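Local atomic coordinates of endoribonuclease YbeY (Aquifex aeolicus, PDB entry 1OZ9), a protein that probably acts as a zinc-dependent, single-strand-specific endoribonuclease in ribosome quality control and in maturation of the 3' end of 16S rRNA. Residues R54-T59 against L70-G75; V41-Y46 against H115-L120; R18-D23 against H103-E108. All blocks are in the same frame, centred on the assembly; numbering follows the deposited sequence.

Contact 1. Residues R54-T59 against L70-G75; sequences RELNKT and LSFPMG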
ATOM      1  N   ARG A  54      13.906  -2.186  -5.772  1.00 17.66           N
ATOM      2  CA  ARG A  54      15.062  -1.318  -5.898  1.00 18.04           C
ATOM      3  C   ARG A  54      15.081  -0.645  -7.269  1.00 18.18           C
ATOM      4  O   ARG A  54      15.315   0.566  -7.373  1.00 18.68           O
ATOM      5  CB  ARG A  54      16.346  -2.101  -5.630  1.00 18.19           C
ATOM      6  CG  ARG A  54      17.613  -1.293  -5.738  1.00 18.07           C
ATOM      7  CD  ARG A  54      18.862  -2.145  -5.672  1.00 20.36           C
ATOM      8  NE  ARG A  54      20.067  -1.398  -6.021  1.00 20.17           N
ATOM      9  CZ  ARG A  54      21.274  -1.712  -5.578  1.00 22.50           C
ATOM     10  NH1 ARG A  54      21.425  -2.753  -4.767  1.00 21.81           N
ATOM     11  NH2 ARG A  54      22.331  -0.987  -5.934  1.00 21.89           N
ATOM     12  N   GLU A  55      14.836  -1.414  -8.327  1.00 18.02           N
ATOM     13  CA  GLU A  55      14.809  -0.827  -9.661  1.00 18.18           C
ATOM     14  C   GLU A  55      13.740   0.258  -9.685  1.00 17.22           C
ATOM     15  O   GLU A  55      13.952   1.328 -10.242  1.00 17.16           O
ATOM     16  CB  GLU A  55      14.489  -1.856 -10.754  1.00 17.94           C
ATOM     17  CG  GLU A  55      15.475  -2.989 -10.949  1.00 21.45           C
ATOM     18  CD  GLU A  55      14.937  -4.053 -11.896  1.00 24.71           C
ATOM     19  OE1 GLU A  55      13.760  -3.957 -12.286  1.00 25.46           O
ATOM     20  OE2 GLU A  55      15.668  -5.001 -12.239  1.00 27.41           O
ATOM     21  N   LEU A  56      12.596  -0.026  -9.078  1.00 17.10           N
ATOM     22  CA  LEU A  56      11.497   0.938  -9.048  1.00 16.82           C
ATOM     23  C   LEU A  56      11.885   2.220  -8.306  1.00 17.25           C
ATOM     24  O   LEU A  56      11.641   3.340  -8.791  1.00 17.08           O
ATOM     25  CB  LEU A  56      10.256   0.323  -8.418  1.00 17.07           C
ATOM     26  CG  LEU A  56       9.585  -0.775  -9.244  1.00 18.43           C
ATOM     27  CD1 LEU A  56       8.435  -1.430  -8.454  1.00 16.68           C
ATOM     28  CD2 LEU A  56       9.122  -0.231 -10.617  1.00 18.80           C
ATOM     29  N   ASN A  57      12.509   2.049  -7.141  1.00 16.74           N
ATOM     30  CA  ASN A  57      12.952   3.164  -6.316  1.00 16.31           C
ATOM     31  C   ASN A  57      13.953   4.015  -7.076  1.00 16.44           C
ATOM     32  O   ASN A  57      13.925   5.244  -7.014  1.00 16.47           O
ATOM     33  CB  ASN A  57      13.597   2.620  -5.044  1.00 15.66           C
ATOM     34  CG  ASN A  57      13.430   3.545  -3.833  1.00 16.34           C
ATOM     35  OD1 ASN A  57      12.632   4.505  -3.836  1.00 14.05           O
ATOM     36  ND2 ASN A  57      14.169   3.229  -2.774  1.00 16.40           N
ATOM     37  N   LYS A  58      14.847   3.354  -7.808  1.00 16.61           N
ATOM     38  CA  LYS A  58      15.835   4.069  -8.601  1.00 16.45           C
ATOM     39  C   LYS A  58      15.181   4.839  -9.734  1.00 16.71           C
ATOM     40  O   LYS A  58      15.453   6.022  -9.950  1.00 16.39           O
ATOM     41  CB  LYS A  58      16.845   3.090  -9.200  1.00 16.66           C
ATOM     42  CG  LYS A  58      17.977   3.757  -9.994  1.00 17.37           C
ATOM     43  CD  LYS A  58      19.060   2.771 -10.425  1.00 18.27           C
ATOM     44  CE  LYS A  58      20.309   3.545 -10.904  1.00 21.29           C
ATOM     45  NZ  LYS A  58      21.357   2.697 -11.543  1.00 20.97           N
ATOM     46  N   THR A  59      14.325   4.155 -10.477  1.00 16.62           N
ATOM     47  CA  THR A  59      13.703   4.754 -11.648  1.00 17.23           C
ATOM     48  C   THR A  59      12.752   5.901 -11.294  1.00 17.79           C
ATOM     49  O   THR A  59      12.802   6.988 -11.898  1.00 17.22           O
ATOM     50  CB  THR A  59      12.952   3.654 -12.433  1.00 17.25           C
ATOM     51  OG1 THR A  59      13.905   2.835 -13.127  1.00 18.43           O
ATOM     52  CG2 THR A  59      12.108   4.256 -13.548  1.00 18.09           C
ATOM     53  N   LEU A  70       6.131   1.308  -2.178  1.00 15.03           N
ATOM     54  CA  LEU A  70       6.083   2.464  -3.046  1.00 16.27           C
ATOM     55  C   LEU A  70       4.672   2.574  -3.611  1.00 16.68           C
ATOM     56  O   LEU A  70       4.023   1.551  -3.872  1.00 17.18           O
ATOM     57  CB  LEU A  70       7.102   2.347  -4.165  1.00 15.54           C
ATOM     58  CG  LEU A  70       8.580   2.468  -3.739  1.00 16.73           C
ATOM     59  CD1 LEU A  70       9.465   2.180  -4.935  1.00 17.55           C
ATOM     60  CD2 LEU A  70       8.927   3.845  -3.207  1.00 17.83           C
ATOM     61  N   SER A  71       4.181   3.791  -3.790  1.00 17.05           N
ATOM     62  CA  SER A  71       2.858   3.949  -4.392  1.00 19.22           C
ATOM     63  C   SER A  71       2.949   4.766  -5.686  1.00 19.28           C
ATOM     64  O   SER A  71       3.677   5.772  -5.744  1.00 19.44           O
ATOM     65  CB  SER A  71       1.952   4.673  -3.390  1.00 20.15           C
ATOM     66  OG  SER A  71       2.417   6.023  -3.355  1.00 27.44           O
ATOM     67  N   PHE A  72       2.209   4.360  -6.721  1.00 18.34           N
ATOM     68  CA  PHE A  72       2.289   5.013  -8.029  1.00 19.18           C
ATOM     69  C   PHE A  72       0.907   5.443  -8.515  1.00 20.42           C
ATOM     70  O   PHE A  72       0.138   4.601  -8.959  1.00 19.79           O
ATOM     71  CB  PHE A  72       2.873   4.040  -9.067  1.00 19.40           C
ATOM     72  CG  PHE A  72       4.218   3.483  -8.684  1.00 19.84           C
ATOM     73  CD1 PHE A  72       4.321   2.286  -8.015  1.00 20.77           C
ATOM     74  CD2 PHE A  72       5.364   4.187  -8.941  1.00 21.57           C
ATOM     75  CE1 PHE A  72       5.561   1.791  -7.621  1.00 21.84           C
ATOM     76  CE2 PHE A  72       6.613   3.682  -8.561  1.00 21.87           C
ATOM     77  CZ  PHE A  72       6.702   2.483  -7.921  1.00 20.54           C
ATOM     78  N   PRO A  73       0.578   6.729  -8.432  1.00 21.27           N
ATOM     79  CA  PRO A  73      -0.733   7.204  -8.904  1.00 21.71           C
ATOM     80  C   PRO A  73      -0.874   7.140 -10.403  1.00 21.89           C
ATOM     81  O   PRO A  73       0.078   7.404 -11.141  1.00 21.35           O
ATOM     82  CB  PRO A  73      -0.753   8.672  -8.460  1.00 21.82           C
ATOM     83  CG  PRO A  73       0.701   9.063  -8.462  1.00 22.88           C
ATOM     84  CD  PRO A  73       1.379   7.825  -7.848  1.00 21.91           C
ATOM     85  N   MET A  74      -2.073   6.782 -10.855  1.00 21.97           N
ATOM     86  CA  MET A  74      -2.392   6.750 -12.262  1.00 22.38           C
ATOM     87  C   MET A  74      -3.447   7.848 -12.407  1.00 23.12           C
ATOM     88  O   MET A  74      -3.125   9.028 -12.687  1.00 23.07           O
ATOM     89  CB  MET A  74      -2.959   5.384 -12.650  1.00 22.04           C
ATOM     90  CG  MET A  74      -1.931   4.264 -12.639  1.00 24.65           C
ATOM     91  SD  MET A  74      -0.593   4.455 -13.887  1.00 27.21           S
ATOM     92  CE  MET A  74       0.805   3.890 -12.974  1.00 27.93           C
ATOM     93  N   GLY A  75      -4.707   7.475 -12.207  1.00 21.96           N
ATOM     94  CA  GLY A  75      -5.763   8.477 -12.143  1.00 21.65           C
ATOM     95  C   GLY A  75      -6.706   8.543 -13.321  1.00 19.96           C
ATOM     96  O   GLY A  75      -7.706   9.244 -13.251  1.00 20.49           O
TER
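Leu56 and Asn57 on helix 54-59 meet Leu70 and Phe72 on strand 70-73, the two segment axes passing 10.2 Å apart with their chain directions 55° from each other. The backbones come nearest at Asn57 and Leu70, where the CA atoms are 7.6 Å apart. Leu70 reaches across this gap with both methyls. Its CG lies beside the backbone N and anti to the carbonyl carbon (chi1 -70°), which directs the branch at the helix. CD1 touches the helix backbone itself, 3.8 Å from Asn57 N, and also rests against Leu56 CB at 4.0 Å. CD2 meets the side chain of Asn57, which crosses that of Leu70 at about a right angle and brings OD1 to 3.8 Å from CD2. The other end of this buried amide is held from outside the pair: Asn57 ND2 is hydrogen-bonded to the carbonyl oxygen of Lys65. From the residue before Asn57, Leu56 CB comes obliquely to the Phe72 ring, 4.2 Å from CZ. That ring is also packed edge-to-face with Tyr60, and both Leu56 and Phe72 touch Val88 of strand 81-90. Strand 69-78 is an outermost strand of the mixed sheet, antiparallel to its neighbour 81-90. This is consistent with the metalloproteinase-type fold, in which the antiparallel edge strand lines the active-site cleft; the Leu70 side chain lies about 8 Å from that of His119, a predicted ligand of the catalytic zinc.

Contact 2. Residues V41-Y46 against H115-L120; sequences VELSVY and HGIVHL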
ATOM      1  N   VAL A  41     -13.472   2.299  -7.905  1.00 17.09           N
ATOM      2  CA  VAL A  41     -12.113   2.609  -8.245  1.00 17.34           C
ATOM      3  C   VAL A  41     -11.348   1.321  -8.427  1.00 16.95           C
ATOM      4  O   VAL A  41     -11.782   0.256  -7.972  1.00 17.16           O
ATOM      5  CB  VAL A  41     -11.401   3.477  -7.164  1.00 17.34           C
ATOM      6  CG1 VAL A  41     -12.187   4.794  -6.931  1.00 17.44           C
ATOM      7  CG2 VAL A  41     -11.259   2.686  -5.875  1.00 18.21           C
ATOM      8  N   GLU A  42     -10.217   1.417  -9.105  1.00 16.54           N
ATOM      9  CA  GLU A  42      -9.341   0.266  -9.319  1.00 17.43           C
ATOM     10  C   GLU A  42      -8.042   0.463  -8.563  1.00 17.92           C
ATOM     11  O   GLU A  42      -7.476   1.559  -8.568  1.00 19.02           O
ATOM     12  CB  GLU A  42      -9.067   0.063 -10.816  1.00 16.83           C
ATOM     13  CG  GLU A  42      -8.116  -1.111 -11.126  1.00 16.76           C
ATOM     14  CD  GLU A  42      -7.791  -1.158 -12.607  1.00 19.71           C
ATOM     15  OE1 GLU A  42      -6.603  -0.995 -12.976  1.00 17.47           O
ATOM     16  OE2 GLU A  42      -8.745  -1.309 -13.409  1.00 17.89           O
ATOM     17  N   LEU A  43      -7.577  -0.578  -7.888  1.00 18.03           N
ATOM     18  CA  LEU A  43      -6.334  -0.492  -7.131  1.00 18.98           C
ATOM     19  C   LEU A  43      -5.553  -1.747  -7.438  1.00 19.22           C
ATOM     20  O   LEU A  43      -6.125  -2.837  -7.361  1.00 20.04           O
ATOM     21  CB  LEU A  43      -6.648  -0.524  -5.640  1.00 18.54           C
ATOM     22  CG  LEU A  43      -5.463  -0.704  -4.699  1.00 20.28           C
ATOM     23  CD1 LEU A  43      -4.518   0.507  -4.825  1.00 21.36           C
ATOM     24  CD2 LEU A  43      -5.957  -0.862  -3.252  1.00 21.34           C
ATOM     25  N   SER A  44      -4.271  -1.609  -7.777  1.00 18.52           N
ATOM     26  CA  SER A  44      -3.431  -2.781  -7.971  1.00 18.72           C
ATOM     27  C   SER A  44      -2.453  -2.899  -6.802  1.00 18.73           C
ATOM     28  O   SER A  44      -1.900  -1.887  -6.347  1.00 17.70           O
ATOM     29  CB  SER A  44      -2.697  -2.721  -9.310  1.00 20.04           C
ATOM     30  OG  SER A  44      -3.646  -2.809 -10.379  1.00 19.73           O
ATOM     31  N   VAL A  45      -2.282  -4.123  -6.296  1.00 18.07           N
ATOM     32  CA  VAL A  45      -1.321  -4.359  -5.223  1.00 18.78           C
ATOM     33  C   VAL A  45      -0.310  -5.397  -5.707  1.00 18.73           C
ATOM     34  O   VAL A  45      -0.708  -6.490  -6.171  1.00 18.81           O
ATOM     35  CB  VAL A  45      -2.005  -4.827  -3.944  1.00 19.02           C
ATOM     36  CG1 VAL A  45      -0.956  -5.035  -2.831  1.00 19.95           C
ATOM     37  CG2 VAL A  45      -3.086  -3.796  -3.503  1.00 21.35           C
ATOM     38  N   TYR A  46       0.986  -5.081  -5.646  1.00 17.26           N
ATOM     39  CA  TYR A  46       1.999  -6.037  -6.115  1.00 18.93           C
ATOM     40  C   TYR A  46       2.890  -6.410  -4.943  1.00 18.78           C
ATOM     41  O   TYR A  46       3.397  -5.518  -4.261  1.00 17.73           O
ATOM     42  CB  TYR A  46       2.840  -5.397  -7.220  1.00 18.84           C
ATOM     43  CG  TYR A  46       3.855  -6.289  -7.936  1.00 23.87           C
ATOM     44  CD1 TYR A  46       3.656  -7.657  -8.091  1.00 24.97           C
ATOM     45  CD2 TYR A  46       5.011  -5.732  -8.493  1.00 25.68           C
ATOM     46  CE1 TYR A  46       4.579  -8.443  -8.767  1.00 25.45           C
ATOM     47  CE2 TYR A  46       5.933  -6.496  -9.163  1.00 26.47           C
ATOM     48  CZ  TYR A  46       5.725  -7.848  -9.309  1.00 27.19           C
ATOM     49  OH  TYR A  46       6.675  -8.584  -9.993  1.00 25.72           O
ATOM     50  N   HIS A 115      -0.609   1.933   4.390  1.00 16.25           N
ATOM     51  CA  HIS A 115       0.310   3.055   4.209  1.00 17.34           C
ATOM     52  C   HIS A 115       0.346   3.440   2.718  1.00 16.59           C
ATOM     53  O   HIS A 115       0.271   4.623   2.365  1.00 16.45           O
ATOM     54  CB  HIS A 115       1.696   2.660   4.707  1.00 17.58           C
ATOM     55  CG  HIS A 115       2.663   3.799   4.784  1.00 19.66           C
ATOM     56  ND1 HIS A 115       2.770   4.610   5.897  1.00 18.10           N
ATOM     57  CD2 HIS A 115       3.577   4.252   3.893  1.00 19.94           C
ATOM     58  CE1 HIS A 115       3.722   5.506   5.692  1.00 21.83           C
ATOM     59  NE2 HIS A 115       4.216   5.319   4.479  1.00 21.88           N
ATOM     60  N   GLY A 116       0.446   2.440   1.846  1.00 15.83           N
ATOM     61  CA  GLY A 116       0.511   2.699   0.408  1.00 15.92           C
ATOM     62  C   GLY A 116      -0.751   3.360  -0.150  1.00 16.86           C
ATOM     63  O   GLY A 116      -0.686   4.268  -0.991  1.00 15.10           O
ATOM     64  N   ILE A 117      -1.909   2.907   0.329  1.00 16.98           N
ATOM     65  CA  ILE A 117      -3.175   3.442  -0.157  1.00 17.83           C
ATOM     66  C   ILE A 117      -3.291   4.897   0.235  1.00 17.23           C
ATOM     67  O   ILE A 117      -3.720   5.724  -0.575  1.00 18.95           O
ATOM     68  CB  ILE A 117      -4.361   2.640   0.372  1.00 18.07           C
ATOM     69  CG1 ILE A 117      -4.357   1.272  -0.304  1.00 18.06           C
ATOM     70  CG2 ILE A 117      -5.717   3.362   0.072  1.00 18.68           C
ATOM     71  CD1 ILE A 117      -5.378   0.317   0.241  1.00 16.98           C
ATOM     72  N   VAL A 118      -2.951   5.217   1.475  1.00 15.70           N
ATOM     73  CA  VAL A 118      -3.048   6.606   1.918  1.00 15.95           C
ATOM     74  C   VAL A 118      -2.143   7.525   1.079  1.00 16.69           C
ATOM     75  O   VAL A 118      -2.534   8.649   0.716  1.00 16.41           O
ATOM     76  CB  VAL A 118      -2.725   6.745   3.439  1.00 16.26           C
ATOM     77  CG1 VAL A 118      -2.748   8.248   3.880  1.00 15.32           C
ATOM     78  CG2 VAL A 118      -3.728   5.882   4.262  1.00 14.81           C
ATOM     79  N   HIS A 119      -0.949   7.045   0.743  1.00 16.55           N
ATOM     80  CA  HIS A 119      -0.052   7.799  -0.128  1.00 18.26           C
ATOM     81  C   HIS A 119      -0.719   8.005  -1.471  1.00 18.09           C
ATOM     82  O   HIS A 119      -0.585   9.064  -2.093  1.00 16.34           O
ATOM     83  CB  HIS A 119       1.243   7.037  -0.396  1.00 19.99           C
ATOM     84  CG  HIS A 119       2.337   7.362   0.557  1.00 23.06           C
ATOM     85  ND1 HIS A 119       3.079   8.517   0.476  1.00 25.66           N
ATOM     86  CD2 HIS A 119       2.814   6.675   1.626  1.00 26.06           C
ATOM     87  CE1 HIS A 119       3.967   8.535   1.456  1.00 28.45           C
ATOM     88  NE2 HIS A 119       3.832   7.422   2.163  1.00 27.67           N
ATOM     89  N   LEU A 120      -1.405   6.968  -1.937  1.00 18.45           N
ATOM     90  CA  LEU A 120      -2.036   7.022  -3.260  1.00 19.62           C
ATOM     91  C   LEU A 120      -3.157   8.043  -3.334  1.00 19.98           C
ATOM     92  O   LEU A 120      -3.480   8.539  -4.420  1.00 19.85           O
ATOM     93  CB  LEU A 120      -2.646   5.666  -3.626  1.00 20.68           C
ATOM     94  CG  LEU A 120      -1.979   4.710  -4.585  1.00 23.51           C
ATOM     95  CD1 LEU A 120      -3.014   3.640  -5.002  1.00 25.94           C
ATOM     96  CD2 LEU A 120      -1.462   5.424  -5.804  1.00 23.94           C
TER
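Leu43 divides its two methyls between two residues one turn apart on the helix, CD2 going to Ile117 and CD1 to Leu120. Its CG stands anti to the backbone N (chi1 169°), and from there the fork opens toward the helix. The Leu43 and Ile117 side chains cross at about a right angle, with the end methyl of the isoleucine doing the touching: CD1 is 3.7 Å from Leu43 CD2, and CG1 follows at 4.0 Å from the same methyl. Ile117 carries CG1 beside its backbone N (chi1 -70°), an extended arm that swings its end to the strand although the CB starts off to one side. Against Leu120 the leucine lies at a slant, methyl to methyl, with Leu43 CD1 and Leu120 CD1 only 3.5 Å apart. This is tighter than usual for two carbons. Leu43 and Ile117 are both buried, and the backbones stay well separated, the CA atoms of Leu43 and Ile117 being 8.6 Å apart. On another side of the same helical turns stand His115 and His119, predicted to bind the catalytic zinc together with His125. They have the HxxxH spacing of the metalloproteinase zinc helix, with Gly116 in place of the usual glutamate. His115 ND1 is hydrogen-bonded to Glu139, a bond that should help to set the rotation of the ring and would be second-shell to the predicted zinc. Strand 41-48 runs inside the sheet between strands 10-15 and 81-90. Helix 22-35 packs beside this contact, Ala29 and Leu33 touching Leu43 and Ala32 touching Ile117, while Ser71 of strand 69-78 adjoins Leu120.

Contact 3. Residues R18-D23 against H103-E108; sequences RKVRKD and HSLEEE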
ATOM      1  N   ARG A  18       5.018 -14.946  -2.309  1.00 17.14           N
ATOM      2  CA  ARG A  18       3.741 -15.538  -1.929  1.00 16.84           C
ATOM      3  C   ARG A  18       3.515 -16.059  -0.526  1.00 17.33           C
ATOM      4  O   ARG A  18       2.660 -16.941  -0.332  1.00 16.11           O
ATOM      5  CB  ARG A  18       3.491 -16.708  -2.882  1.00 17.47           C
ATOM      6  CG  ARG A  18       3.601 -16.308  -4.332  1.00 19.60           C
ATOM      7  CD  ARG A  18       3.187 -17.390  -5.258  1.00 24.90           C
ATOM      8  NE  ARG A  18       3.852 -17.304  -6.550  1.00 26.17           N
ATOM      9  CZ  ARG A  18       3.315 -16.745  -7.601  1.00 24.92           C
ATOM     10  NH1 ARG A  18       2.102 -16.221  -7.514  1.00 28.95           N
ATOM     11  NH2 ARG A  18       3.983 -16.717  -8.745  1.00 25.86           N
ATOM     12  N   LYS A  19       4.265 -15.542   0.446  1.00 17.20           N
ATOM     13  CA  LYS A  19       4.146 -16.018   1.813  1.00 17.47           C
ATOM     14  C   LYS A  19       2.816 -15.632   2.457  1.00 17.60           C
ATOM     15  O   LYS A  19       2.319 -16.339   3.335  1.00 18.37           O
ATOM     16  CB  LYS A  19       5.337 -15.540   2.675  1.00 17.01           C
ATOM     17  CG  LYS A  19       5.769 -16.572   3.644  1.00 20.91           C
ATOM     18  CD  LYS A  19       7.214 -16.420   4.120  1.00 23.34           C
ATOM     19  CE  LYS A  19       7.480 -17.507   5.155  1.00 25.19           C
ATOM     20  NZ  LYS A  19       8.880 -17.742   5.623  1.00 21.93           N
ATOM     21  N   VAL A  20       2.234 -14.539   1.992  1.00 16.73           N
ATOM     22  CA  VAL A  20       0.931 -14.083   2.460  1.00 16.78           C
ATOM     23  C   VAL A  20      -0.132 -14.402   1.402  1.00 16.36           C
ATOM     24  O   VAL A  20       0.029 -14.098   0.207  1.00 15.36           O
ATOM     25  CB  VAL A  20       0.961 -12.567   2.747  1.00 17.22           C
ATOM     26  CG1 VAL A  20      -0.440 -12.027   3.099  1.00 18.39           C
ATOM     27  CG2 VAL A  20       1.999 -12.244   3.846  1.00 19.15           C
ATOM     28  N   ARG A  21      -1.220 -15.013   1.844  1.00 15.48           N
ATOM     29  CA  ARG A  21      -2.305 -15.394   0.960  1.00 15.43           C
ATOM     30  C   ARG A  21      -2.895 -14.269   0.109  1.00 15.24           C
ATOM     31  O   ARG A  21      -3.148 -13.164   0.586  1.00 14.22           O
ATOM     32  CB  ARG A  21      -3.420 -16.066   1.775  1.00 16.06           C
ATOM     33  CG  ARG A  21      -3.076 -17.478   2.222  1.00 16.97           C
ATOM     34  CD  ARG A  21      -4.056 -18.072   3.212  1.00 20.30           C
ATOM     35  NE  ARG A  21      -5.444 -17.653   3.005  1.00 23.57           N
ATOM     36  CZ  ARG A  21      -6.354 -17.584   3.993  1.00 28.62           C
ATOM     37  NH1 ARG A  21      -6.015 -17.917   5.254  1.00 27.99           N
ATOM     38  NH2 ARG A  21      -7.604 -17.193   3.727  1.00 28.86           N
ATOM     39  N   LYS A  22      -3.143 -14.575  -1.157  1.00 14.27           N
ATOM     40  CA  LYS A  22      -3.689 -13.586  -2.073  1.00 15.37           C
ATOM     41  C   LYS A  22      -5.037 -13.035  -1.614  1.00 15.78           C
ATOM     42  O   LYS A  22      -5.301 -11.835  -1.731  1.00 14.56           O
ATOM     43  CB  LYS A  22      -3.845 -14.201  -3.495  1.00 14.61           C
ATOM     44  CG  LYS A  22      -4.340 -13.143  -4.532  1.00 16.01           C
ATOM     45  CD  LYS A  22      -4.965 -13.825  -5.756  1.00 25.47           C
ATOM     46  CE  LYS A  22      -5.581 -12.817  -6.776  1.00 28.22           C
ATOM     47  NZ  LYS A  22      -6.073 -13.564  -7.995  1.00 33.17           N
ATOM     48  N   ASP A  23      -5.900 -13.935  -1.140  1.00 16.82           N
ATOM     49  CA  ASP A  23      -7.225 -13.509  -0.699  1.00 17.46           C
ATOM     50  C   ASP A  23      -7.177 -12.611   0.530  1.00 17.46           C
ATOM     51  O   ASP A  23      -8.060 -11.764   0.715  1.00 16.63           O
ATOM     52  CB  ASP A  23      -8.173 -14.700  -0.496  1.00 18.06           C
ATOM     53  CG  ASP A  23      -7.682 -15.705   0.560  1.00 19.05           C
ATOM     54  OD1 ASP A  23      -6.476 -15.774   0.903  1.00 18.51           O
ATOM     55  OD2 ASP A  23      -8.471 -16.505   1.094  1.00 20.76           O
ATOM     56  N   HIS A 103       6.334  -8.083  15.151  1.00 20.82           N
ATOM     57  CA  HIS A 103       5.019  -8.589  14.751  1.00 20.35           C
ATOM     58  C   HIS A 103       5.084  -9.523  13.544  1.00 19.56           C
ATOM     59  O   HIS A 103       6.142  -9.742  12.995  1.00 19.35           O
ATOM     60  CB  HIS A 103       3.954  -7.487  14.557  1.00 20.43           C
ATOM     61  CG  HIS A 103       4.328  -6.395  13.601  1.00 21.21           C
ATOM     62  ND1 HIS A 103       4.401  -5.073  13.988  1.00 21.91           N
ATOM     63  CD2 HIS A 103       4.583  -6.408  12.268  1.00 21.75           C
ATOM     64  CE1 HIS A 103       4.696  -4.318  12.944  1.00 20.88           C
ATOM     65  NE2 HIS A 103       4.826  -5.104  11.889  1.00 20.39           N
ATOM     66  N   SER A 104       3.943 -10.060  13.133  1.00 19.03           N
ATOM     67  CA  SER A 104       3.932 -11.007  12.019  1.00 18.20           C
ATOM     68  C   SER A 104       4.161 -10.357  10.656  1.00 17.35           C
ATOM     69  O   SER A 104       3.993  -9.153  10.486  1.00 15.75           O
ATOM     70  CB  SER A 104       2.631 -11.807  12.010  1.00 18.68           C
ATOM     71  OG  SER A 104       1.546 -10.998  11.585  1.00 16.16           O
ATOM     72  N   LEU A 105       4.571 -11.168   9.689  1.00 17.21           N
ATOM     73  CA  LEU A 105       4.689 -10.693   8.313  1.00 17.11           C
ATOM     74  C   LEU A 105       3.328 -10.202   7.808  1.00 17.39           C
ATOM     75  O   LEU A 105       3.223  -9.155   7.120  1.00 15.95           O
ATOM     76  CB  LEU A 105       5.224 -11.796   7.402  1.00 16.91           C
ATOM     77  CG  LEU A 105       5.212 -11.464   5.901  1.00 16.22           C
ATOM     78  CD1 LEU A 105       6.103 -10.291   5.643  1.00 15.78           C
ATOM     79  CD2 LEU A 105       5.717 -12.671   5.103  1.00 17.48           C
ATOM     80  N   GLU A 106       2.280 -10.943   8.157  1.00 17.63           N
ATOM     81  CA  GLU A 106       0.936 -10.558   7.718  1.00 17.77           C
ATOM     82  C   GLU A 106       0.604  -9.204   8.282  1.00 18.03           C
ATOM     83  O   GLU A 106       0.062  -8.366   7.579  1.00 17.74           O
ATOM     84  CB  GLU A 106      -0.141 -11.552   8.155  1.00 18.25           C
ATOM     85  CG  GLU A 106      -0.001 -12.893   7.472  1.00 20.15           C
ATOM     86  CD  GLU A 106      -1.217 -13.796   7.624  1.00 23.93           C
ATOM     87  OE1 GLU A 106      -2.272 -13.351   8.139  1.00 23.48           O
ATOM     88  OE2 GLU A 106      -1.105 -14.972   7.226  1.00 21.71           O
ATOM     89  N   GLU A 107       0.933  -8.988   9.553  1.00 18.24           N
ATOM     90  CA  GLU A 107       0.638  -7.694  10.142  1.00 19.30           C
ATOM     91  C   GLU A 107       1.416  -6.587   9.421  1.00 18.22           C
ATOM     92  O   GLU A 107       0.862  -5.512   9.153  1.00 18.37           O
ATOM     93  CB  GLU A 107       0.924  -7.680  11.643  1.00 19.69           C
ATOM     94  CG  GLU A 107       0.702  -6.310  12.283  1.00 23.72           C
ATOM     95  CD  GLU A 107      -0.768  -5.873  12.346  1.00 29.13           C
ATOM     96  OE1 GLU A 107      -1.674  -6.735  12.442  1.00 30.51           O
ATOM     97  OE2 GLU A 107      -1.025  -4.644  12.311  1.00 31.60           O
ATOM     98  N   GLU A 108       2.671  -6.850   9.068  1.00 17.72           N
ATOM     99  CA  GLU A 108       3.487  -5.831   8.397  1.00 17.36           C
ATOM    100  C   GLU A 108       2.965  -5.556   6.984  1.00 17.79           C
ATOM    101  O   GLU A 108       2.886  -4.397   6.527  1.00 15.95           O
ATOM    102  CB  GLU A 108       4.975  -6.232   8.383  1.00 17.69           C
ATOM    103  CG  GLU A 108       5.914  -5.200   7.732  1.00 17.15           C
ATOM    104  CD  GLU A 108       5.990  -3.874   8.495  1.00 21.76           C
ATOM    105  OE1 GLU A 108       5.479  -3.786   9.648  1.00 18.12           O
ATOM    106  OE2 GLU A 108       6.576  -2.908   7.941  1.00 22.14           O
TER
HETATM  107  O   HOH W   1      -1.515 -15.728   4.899  1.00 29.88           O
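The start of helix 105-120 packs here against the loop that leads into helix 22-35, through Leu105 and Glu106 on one side and Lys19 and Val20 on the other. Val20 CG2 makes the valine's contacts, 3.9 Å from Leu105 CG and 4.2 Å from Glu106 CG. Leu105 holds its CG anti to the backbone N (chi1 172°), which brings CD2 against both Val20 CG2 and Lys19 CB, the latter at 3.8 Å. The lysine chain crosses the leucine at about a right angle before its end leads away. A water also bridges the two segments, accepting from Arg21 N and donating to Glu106 OE2; the carboxylate also forms a salt bridge through OE1 with Lys24. Arg21 itself grips Asp23 side-on, NE to OD1 and NH2 to OD2, the latter bond nearly straight at 176°. Arg21 occupies the N-cap position of one helix, and Ser104 caps the other, its OG accepting from Glu107 N at 2.9 Å. Two helix N-termini thus meet, away from the predicted zinc site; Trp28 packs on Val20 and Glu106, and Ala94 of helix 91-101 on Leu105.

Overall arrangement
Contacts 1 and 2 are neighbours, their centres about 12 Å apart, and they touch where Ser71 and Pro73 meet His119 and Leu120. Both reach the same four-stranded mixed sheet, contact 1 at an outermost strand, 69-78, and contact 2 at the interior strand 41-48. Contact 3 lies farther off, its centre about 17 Å from that of contact 2 and 21 Å from that of contact 1. Along the chain contact 1 is nested inside the loops closed by the other two, and those two cross. Contact 3 packs on the beginning of helix 105-120 and contact 2 on its end, where the predicted zinc ligands His115 and His119 stand.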